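Local atomic coordinates of member of s1p family of ribosomal proteins (Pyrococcus furiosus, PDB entry 5YH1), a protein that binds manganese through a DHH phosphoesterase domain and, as in RecJ-like relatives, probably acts as an exonuclease on nucleic acid. Residues A175-D178 with V183-N186; F265-M270 with G274-I279; P401-E406 with K424-A429. All coordinates share one frame; numbering follows the deposited sequence.

Contact 1: residues A175-D178 with V183-N186; sequences AKVD and VHVN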
loop_
_atom_site.group_PDB
_atom_site.type_symbol
_atom_site.label_atom_id
_atom_site.label_comp_id
_atom_site.label_asym_id
_atom_site.label_seq_id
_atom_site.Cartn_x
_atom_site.Cartn_y
_atom_site.Cartn_z
ATOM N N ALA A 175 -3.352 8.041 -35.284
ATOM C CA ALA A 175 -4.062 8.664 -34.177
ATOM C C ALA A 175 -3.137 9.589 -33.408
ATOM O O ALA A 175 -1.919 9.529 -33.554
ATOM C CB ALA A 175 -4.619 7.604 -33.244
ATOM N N LYS A 176 -3.737 10.420 -32.567
ATOM C CA LYS A 176 -3.004 11.393 -31.765
ATOM C C LYS A 176 -1.895 10.742 -30.934
ATOM O O LYS A 176 -0.761 11.227 -30.917
ATOM C CB LYS A 176 -3.968 12.149 -30.853
ATOM C CG LYS A 176 -3.358 13.385 -30.219
ATOM C CD LYS A 176 -4.347 14.095 -29.307
ATOM C CE LYS A 176 -3.741 15.376 -28.746
ATOM N NZ LYS A 176 -4.462 15.837 -27.526
ATOM N N VAL A 177 -2.216 9.624 -30.280
ATOM C CA VAL A 177 -1.249 8.925 -29.429
ATOM C C VAL A 177 -0.010 8.476 -30.200
ATOM O O VAL A 177 1.064 8.358 -29.612
ATOM C CB VAL A 177 -1.882 7.694 -28.722
ATOM C CG1 VAL A 177 -2.155 6.569 -29.718
ATOM C CG2 VAL A 177 -0.991 7.198 -27.589
ATOM N N ASP A 178 -0.155 8.225 -31.506
ATOM C CA ASP A 178 0.958 7.696 -32.315
ATOM C C ASP A 178 2.150 8.647 -32.413
ATOM O O ASP A 178 3.286 8.203 -32.612
ATOM C CB ASP A 178 0.495 7.327 -33.730
ATOM C CG ASP A 178 -0.436 6.124 -33.750
ATOM O OD1 ASP A 178 -0.171 5.138 -33.042
ATOM O OD2 ASP A 178 -1.441 6.167 -34.477
ATOM N N VAL A 183 6.417 2.703 -32.165
ATOM C CA VAL A 183 5.614 1.788 -32.975
ATOM C C VAL A 183 4.377 1.368 -32.193
ATOM O O VAL A 183 4.459 1.027 -31.002
ATOM C CB VAL A 183 6.404 0.557 -33.457
ATOM C CG1 VAL A 183 6.832 -0.321 -32.296
ATOM C CG2 VAL A 183 5.577 -0.252 -34.457
ATOM N N HIS A 184 3.233 1.427 -32.873
ATOM C CA HIS A 184 1.951 1.104 -32.285
ATOM C C HIS A 184 1.304 -0.016 -33.106
ATOM O O HIS A 184 0.909 0.198 -34.251
ATOM C CB HIS A 184 1.098 2.366 -32.243
ATOM C CG HIS A 184 -0.187 2.212 -31.495
ATOM N ND1 HIS A 184 -1.105 3.232 -31.393
ATOM C CD2 HIS A 184 -0.727 1.154 -30.850
ATOM C CE1 HIS A 184 -2.147 2.818 -30.694
ATOM N NE2 HIS A 184 -1.945 1.557 -30.361
ATOM N N VAL A 185 1.261 -1.218 -32.528
ATOM C CA VAL A 185 0.607 -2.375 -33.135
ATOM C C VAL A 185 -0.812 -2.436 -32.590
ATOM O O VAL A 185 -1.022 -2.687 -31.394
ATOM C CB VAL A 185 1.348 -3.684 -32.804
ATOM C CG1 VAL A 185 0.613 -4.883 -33.388
ATOM C CG2 VAL A 185 2.782 -3.637 -33.320
ATOM N N ASN A 186 -1.781 -2.180 -33.461
ATOM C CA ASN A 186 -3.187 -2.105 -33.071
ATOM C C ASN A 186 -4.088 -2.343 -34.301
ATOM O O ASN A 186 -3.965 -1.632 -35.309
ATOM C CB ASN A 186 -3.469 -0.747 -32.426
ATOM C CG ASN A 186 -4.856 -0.650 -31.806
ATOM O OD1 ASN A 186 -5.820 -1.228 -32.300
ATOM N ND2 ASN A 186 -4.963 0.111 -30.718
#

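Contact 2: residues F265-M270 with G274-I279; sequences FYWKFM and GIIEEI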
loop_
_atom_site.group_PDB
_atom_site.type_symbol
_atom_site.label_atom_id
_atom_site.label_comp_id
_atom_site.label_asym_id
_atom_site.label_seq_id
_atom_site.Cartn_x
_atom_site.Cartn_y
_atom_site.Cartn_z
ATOM N N PHE A 265 -6.416 -10.723 -8.868
ATOM C CA PHE A 265 -7.097 -9.844 -7.927
ATOM C C PHE A 265 -6.374 -9.831 -6.575
ATOM O O PHE A 265 -6.209 -8.779 -5.967
ATOM C CB PHE A 265 -8.563 -10.282 -7.755
ATOM C CG PHE A 265 -9.321 -9.483 -6.727
ATOM C CD1 PHE A 265 -9.993 -8.324 -7.086
ATOM C CD2 PHE A 265 -9.364 -9.897 -5.397
ATOM C CE1 PHE A 265 -10.693 -7.587 -6.139
ATOM C CE2 PHE A 265 -10.049 -9.156 -4.443
ATOM C CZ PHE A 265 -10.715 -8.002 -4.815
ATOM N N TYR A 266 -5.929 -10.999 -6.122
ATOM C CA TYR A 266 -5.305 -11.115 -4.810
ATOM C C TYR A 266 -3.813 -10.782 -4.788
ATOM O O TYR A 266 -3.326 -10.270 -3.782
ATOM C CB TYR A 266 -5.559 -12.498 -4.206
ATOM C CG TYR A 266 -6.997 -12.703 -3.788
ATOM C CD1 TYR A 266 -7.487 -12.178 -2.584
ATOM C CD2 TYR A 266 -7.876 -13.407 -4.600
ATOM C CE1 TYR A 266 -8.811 -12.367 -2.206
ATOM C CE2 TYR A 266 -9.195 -13.604 -4.224
ATOM C CZ TYR A 266 -9.659 -13.089 -3.033
ATOM O OH TYR A 266 -10.976 -13.304 -2.692
ATOM N N TRP A 267 -3.076 -11.054 -5.863
ATOM C CA TRP A 267 -1.663 -10.698 -5.853
ATOM C C TRP A 267 -1.404 -9.252 -6.309
ATOM O O TRP A 267 -0.283 -8.783 -6.214
ATOM C CB TRP A 267 -0.785 -11.733 -6.581
ATOM C CG TRP A 267 -0.861 -11.818 -8.073
ATOM C CD1 TRP A 267 -0.795 -10.788 -8.960
ATOM C CD2 TRP A 267 -0.926 -13.020 -8.861
ATOM N NE1 TRP A 267 -0.864 -11.266 -10.255
ATOM C CE2 TRP A 267 -0.942 -12.631 -10.222
ATOM C CE3 TRP A 267 -0.988 -14.381 -8.551
ATOM C CZ2 TRP A 267 -1.028 -13.555 -11.268
ATOM C CZ3 TRP A 267 -1.068 -15.302 -9.599
ATOM C CH2 TRP A 267 -1.092 -14.881 -10.936
ATOM N N LYS A 268 -2.436 -8.581 -6.825
ATOM C CA LYS A 268 -2.449 -7.119 -7.024
ATOM C C LYS A 268 -1.298 -6.564 -7.900
ATOM O O LYS A 268 -1.275 -6.782 -9.112
ATOM C CB LYS A 268 -2.490 -6.410 -5.658
ATOM C CG LYS A 268 -3.849 -6.427 -4.972
ATOM C CD LYS A 268 -3.767 -5.904 -3.537
ATOM C CE LYS A 268 -3.424 -4.416 -3.447
ATOM N NZ LYS A 268 -4.624 -3.525 -3.419
ATOM N N PHE A 269 -0.335 -5.879 -7.285
ATOM C CA PHE A 269 0.737 -5.216 -8.031
ATOM C C PHE A 269 1.886 -6.174 -8.344
ATOM O O PHE A 269 2.746 -5.871 -9.173
ATOM C CB PHE A 269 1.266 -4.004 -7.255
ATOM C CG PHE A 269 0.193 -3.031 -6.833
ATOM C CD1 PHE A 269 -0.514 -2.295 -7.786
ATOM C CD2 PHE A 269 -0.105 -2.841 -5.476
ATOM C CE1 PHE A 269 -1.500 -1.395 -7.401
ATOM C CE2 PHE A 269 -1.091 -1.942 -5.085
ATOM C CZ PHE A 269 -1.791 -1.220 -6.049
HETATM N N MSE A 270 1.893 -7.337 -7.702
HETATM C CA MSE A 270 2.880 -8.374 -8.021
HETATM C C MSE A 270 2.556 -8.955 -9.375
HETATM O O MSE A 270 1.449 -8.801 -9.872
HETATM C CB MSE A 270 2.893 -9.444 -6.934
HETATM C CG MSE A 270 3.246 -8.825 -5.579
HETATM SE SE MSE A 270 3.458 -10.262 -4.236
HETATM C CE MSE A 270 5.294 -10.693 -4.761
ATOM N N GLY A 274 6.198 -17.437 -11.412
ATOM C CA GLY A 274 6.277 -18.694 -10.683
ATOM C C GLY A 274 4.926 -19.361 -10.576
ATOM O O GLY A 274 4.846 -20.552 -10.265
ATOM N N ILE A 275 3.865 -18.590 -10.827
ATOM C CA ILE A 275 2.493 -19.092 -10.773
ATOM C C ILE A 275 1.804 -18.963 -12.135
ATOM O O ILE A 275 1.255 -19.937 -12.645
ATOM C CB ILE A 275 1.657 -18.352 -9.709
ATOM C CG1 ILE A 275 2.429 -18.286 -8.381
ATOM C CG2 ILE A 275 0.315 -19.046 -9.504
ATOM C CD1 ILE A 275 1.716 -17.536 -7.274
ATOM N N ILE A 276 1.817 -17.763 -12.706
ATOM C CA ILE A 276 1.099 -17.497 -13.957
ATOM C C ILE A 276 1.534 -18.438 -15.103
ATOM O O ILE A 276 0.696 -18.905 -15.867
ATOM C CB ILE A 276 1.208 -15.999 -14.362
ATOM C CG1 ILE A 276 0.290 -15.663 -15.539
ATOM C CG2 ILE A 276 2.637 -15.611 -14.708
ATOM C CD1 ILE A 276 -1.181 -15.758 -15.227
ATOM N N GLU A 277 2.832 -18.729 -15.199
ATOM C CA GLU A 277 3.354 -19.617 -16.241
ATOM C C GLU A 277 2.771 -21.028 -16.140
ATOM O O GLU A 277 2.579 -21.700 -17.162
ATOM C CB GLU A 277 4.883 -19.733 -16.183
ATOM C CG GLU A 277 5.641 -18.427 -16.351
ATOM C CD GLU A 277 5.902 -17.703 -15.037
ATOM O OE1 GLU A 277 5.339 -18.091 -13.994
ATOM O OE2 GLU A 277 6.669 -16.724 -15.054
ATOM N N GLU A 278 2.521 -21.473 -14.908
ATOM C CA GLU A 278 1.965 -22.795 -14.658
ATOM C C GLU A 278 0.504 -22.832 -15.050
ATOM O O GLU A 278 0.041 -23.789 -15.677
ATOM C CB GLU A 278 2.099 -23.177 -13.181
ATOM C CG GLU A 278 3.522 -23.152 -12.633
ATOM C CD GLU A 278 4.436 -24.165 -13.287
ATOM O OE1 GLU A 278 3.964 -25.016 -14.066
ATOM O OE2 GLU A 278 5.646 -24.116 -13.014
ATOM N N ILE A 279 -0.221 -21.782 -14.695
ATOM C CA ILE A 279 -1.630 -21.680 -15.041
ATOM C C ILE A 279 -1.809 -21.609 -16.566
ATOM O O ILE A 279 -2.741 -22.203 -17.110
ATOM C CB ILE A 279 -2.272 -20.468 -14.352
ATOM C CG1 ILE A 279 -2.261 -20.671 -12.829
ATOM C CG2 ILE A 279 -3.703 -20.250 -14.836
ATOM C CD1 ILE A 279 -2.514 -19.396 -12.046
#

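Contact 3: residues P401-E406 with K424-A429; sequences PDAGVE and KEVLEA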
loop_
_atom_site.group_PDB
_atom_site.type_symbol
_atom_site.label_atom_id
_atom_site.label_comp_id
_atom_site.label_asym_id
_atom_site.label_seq_id
_atom_site.Cartn_x
_atom_site.Cartn_y
_atom_site.Cartn_z
ATOM N N PRO A 401 -23.552 19.829 -16.392
ATOM C CA PRO A 401 -22.146 20.265 -16.379
ATOM C C PRO A 401 -21.526 20.334 -14.971
ATOM O O PRO A 401 -20.310 20.202 -14.823
ATOM C CB PRO A 401 -22.196 21.650 -17.055
ATOM C CG PRO A 401 -23.620 22.108 -16.939
ATOM C CD PRO A 401 -24.473 20.877 -16.879
ATOM N N ASP A 402 -22.364 20.488 -13.953
ATOM C CA ASP A 402 -21.919 20.517 -12.553
ATOM C C ASP A 402 -21.826 19.136 -11.875
ATOM O O ASP A 402 -21.544 19.057 -10.683
ATOM C CB ASP A 402 -22.888 21.386 -11.740
ATOM C CG ASP A 402 -24.276 20.787 -11.670
ATOM O OD1 ASP A 402 -24.685 20.107 -12.654
ATOM O OD2 ASP A 402 -24.969 20.992 -10.649
ATOM N N ALA A 403 -22.072 18.048 -12.602
ATOM C CA ALA A 403 -22.108 16.723 -11.969
ATOM C C ALA A 403 -20.807 15.922 -12.126
ATOM O O ALA A 403 -20.731 14.776 -11.677
ATOM C CB ALA A 403 -23.284 15.928 -12.498
ATOM N N GLY A 404 -19.797 16.505 -12.767
ATOM C CA GLY A 404 -18.492 15.850 -12.923
ATOM C C GLY A 404 -18.534 14.541 -13.700
ATOM O O GLY A 404 -17.772 13.620 -13.412
ATOM N N VAL A 405 -19.413 14.460 -14.695
ATOM C CA VAL A 405 -19.595 13.225 -15.459
ATOM C C VAL A 405 -18.377 12.933 -16.330
ATOM O O VAL A 405 -17.864 13.816 -17.004
ATOM C CB VAL A 405 -20.848 13.286 -16.348
ATOM C CG1 VAL A 405 -20.978 12.007 -17.164
ATOM C CG2 VAL A 405 -22.097 13.510 -15.500
ATOM N N GLU A 406 -17.922 11.687 -16.307
ATOM C CA GLU A 406 -16.770 11.263 -17.090
ATOM C C GLU A 406 -16.780 9.764 -17.317
ATOM O O GLU A 406 -17.381 9.017 -16.544
ATOM C CB GLU A 406 -15.479 11.627 -16.365
ATOM C CG GLU A 406 -14.749 12.813 -16.962
ATOM C CD GLU A 406 -13.730 13.391 -16.010
ATOM O OE1 GLU A 406 -13.276 12.655 -15.105
ATOM O OE2 GLU A 406 -13.392 14.582 -16.170
ATOM N N LYS A 424 -28.328 10.695 -8.268
ATOM C CA LYS A 424 -29.732 10.554 -8.642
ATOM C C LYS A 424 -29.986 11.194 -10.017
ATOM O O LYS A 424 -30.563 10.561 -10.902
ATOM C CB LYS A 424 -30.605 11.210 -7.578
ATOM C CG LYS A 424 -32.097 10.928 -7.661
ATOM C CD LYS A 424 -32.865 12.040 -6.952
ATOM C CE LYS A 424 -34.162 11.558 -6.325
ATOM N NZ LYS A 424 -35.154 11.124 -7.344
ATOM N N GLU A 425 -29.534 12.439 -10.193
ATOM C CA GLU A 425 -29.751 13.175 -11.436
ATOM C C GLU A 425 -29.031 12.526 -12.622
ATOM O O GLU A 425 -29.585 12.435 -13.711
ATOM C CB GLU A 425 -29.304 14.641 -11.306
ATOM C CG GLU A 425 -30.173 15.503 -10.398
ATOM C CD GLU A 425 -29.748 15.480 -8.931
ATOM O OE1 GLU A 425 -30.082 16.444 -8.218
ATOM O OE2 GLU A 425 -29.085 14.521 -8.471
ATOM N N VAL A 426 -27.795 12.094 -12.414
ATOM C CA VAL A 426 -27.027 11.457 -13.476
ATOM C C VAL A 426 -27.666 10.126 -13.926
ATOM O O VAL A 426 -27.801 9.870 -15.126
ATOM C CB VAL A 426 -25.562 11.234 -13.050
ATOM C CG1 VAL A 426 -24.819 10.392 -14.073
ATOM C CG2 VAL A 426 -24.852 12.568 -12.878
ATOM N N LEU A 427 -28.070 9.295 -12.970
ATOM C CA LEU A 427 -28.605 7.972 -13.300
ATOM C C LEU A 427 -30.017 8.044 -13.848
ATOM O O LEU A 427 -30.373 7.263 -14.715
ATOM C CB LEU A 427 -28.558 7.040 -12.089
ATOM C CG LEU A 427 -27.143 6.731 -11.599
ATOM C CD1 LEU A 427 -27.204 5.693 -10.491
ATOM C CD2 LEU A 427 -26.234 6.267 -12.732
ATOM N N GLU A 428 -30.819 8.976 -13.349
ATOM C CA GLU A 428 -32.120 9.226 -13.946
ATOM C C GLU A 428 -31.987 9.766 -15.372
ATOM O O GLU A 428 -32.769 9.394 -16.244
ATOM C CB GLU A 428 -32.957 10.157 -13.076
ATOM C CG GLU A 428 -33.492 9.460 -11.837
ATOM C CD GLU A 428 -34.363 10.351 -10.974
ATOM O OE1 GLU A 428 -34.457 11.567 -11.257
ATOM O OE2 GLU A 428 -34.952 9.826 -10.003
ATOM N N ALA A 429 -30.993 10.616 -15.618
ATOM C CA ALA A 429 -30.751 11.109 -16.975
ATOM C C ALA A 429 -30.223 9.986 -17.865
ATOM O O ALA A 429 -30.532 9.930 -19.055
ATOM C CB ALA A 429 -29.777 12.275 -16.970
#

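Contact 1: residues A175-D178 with V183-N186
The chain folds back so that the CA atoms of Asp178 and His184 lie 6.7 Å apart, a short 3-10 turn at 176-178 facing strand 183-185, the outermost strand on one side of the parallel five-stranded sheet in the DHH domain. The turn is closed by a backbone bond from Asp178 N to Ala175 O (3.0 Å). A His-carboxylate hydrogen bond joins the two segments: His184 ND1 donates to Asp178 OD1 at 2.7 Å, with an N-H...O angle of 145°. The oxygen sits at the edge of the imidazole, close to the ring plane, and is approached on its syn side; the carboxylate itself is turned 58° from the ring. With CG of His184 anti to the backbone N (chi1 -172°), the ring extends from the strand toward the turn and brings ND1 to the acid. Val177 supplies the apolar part, its CG1 lying 3.9 Å from His184 CE1 in an oblique approach, while its side chain also packs on Ile145 and Tyr148 of helix 145-152. The second carboxylate oxygen, OD2, is bonded to His189 NE2, and the His189 ring meets that of His184 edge-to-face, so one aspartate ties two neighbouring histidines to the turn. Replacing Asp178 with an alanine would probably leave His184 ND1 without its acceptor and the ring freer to rotate, and would also take from His189 NE2 its carboxylate partner. Close by, Asn186 ND2 bonds to the O of His164, the last residue of the Asp-His-His signature, joining this end of the strand to the motif that carries the metal ligand His163. Asp178 also braces its own turn, since OD2 accepts from Ala175 N at 2.8 Å on the anti side of the carboxylate.

Contact 2: residues F265-M270 with G274-I279
Trp267 packs against Ile275 and Ile276 in a buried apolar contact that joins the end of helix 250-267 to the start of the short helix 276-279, across the connection between them. The backbones stay well apart, with the CA atoms of Trp267 and Ile275 10.6 Å from each other, and the far rim of the indole six-membered ring spans the interval. Its CZ3 lies 4.0 Å from Ile275 CG2, and the adjacent CH2 lies 4.3 Å from Ile276 CB. Both aliphatic groups approach the ring obliquely, and the side chains of Trp267 and Ile275 lie alongside each other, pointing opposite ways. The indole leaves the helix with CG lodged between the backbone N and the carbonyl carbon (chi1 72°), which carries the ring across to the isoleucines. Its polar edge is also engaged: NE1 is hydrogen-bonded to the OH of Tyr69, so the indole has a polar partner at its nitrogen and apolar ones at CZ3 and CH2.

The connection begins with a type II' beta turn from Trp267 to Met270, a selenomethionine in this crystal, in which Met270 N bonds to Trp267 O at 3.0 Å and Lys268 takes the positive phi. At its other end, Gly274 N donates to Glu277 OE1 at 2.8 Å, on the syn side of the carboxylate, bracing the chain where helix 276-279 begins. A second subunit borders this region: its Tyr154 bonds through OH to Gly274 O and packs on Ile275.

Ile276 meets Tyr69 and Val73 of helix 66-86 as well as Ile260, while Ile279 packs on Ile256, Val259 and Ile260, so that the short helix 276-279 is seated against helix 250-267 with helix 66-86 beside it.

Contact 3: residues P401-E406 with K424-A429
No ring or other flat side chain lies between Ala403, Val405 and Val426, whose methyl groups make the whole contact. Among the flat groups of the two segments, the Glu428 carboxylate stands away from the loop, on helix 423-435, where Lys424 NZ meets its OE2 on the syn side, 34° out of plane, in a salt bridge between residues one helical turn apart. The contact belongs to the C-terminal mixed-sheet part of the chain, which probably corresponds to the DHHA1 domain of DHH-family proteins. It lays helix 423-435 against the loop that leads from helix 389-399 into the outermost strand 406-409. Gly404, with its positive phi, lies between the two loop residues that face the helix.

Val426 reaches into the loop by one branch, CG2, placed there by a first torsion that sets it anti to its carbonyl carbon. Val405 comes to it tip to tip and also packs on Val393 and Leu396 of helix 389-399, so its side chain touches both helices. Leu400 and Phe418 also touch Val426. The same CG2 atom serves both partners, lying 3.7 Å from Ala403 CB and 3.9 Å from Val405 CG2.

How the contacts relate
The three contacts follow one another along the chain and none touches another. Contacts 1 and 2 lie on opposite sides of the chain's centre, their own centres about 29 Å apart, and neither supplies a ligand to the manganese site formed by Asp67, Asp137, His163 and Asp229. The side chain of His184 in contact 1 is about 12 Å from the metal and about 8 Å from that of His163; that of Ile276 in contact 2 is about 14 Å from the metal. Contact 3 belongs to the C-terminal part, away from the site, with its centre about 32 Å from that of contact 1 and about 37 Å from that of contact 2.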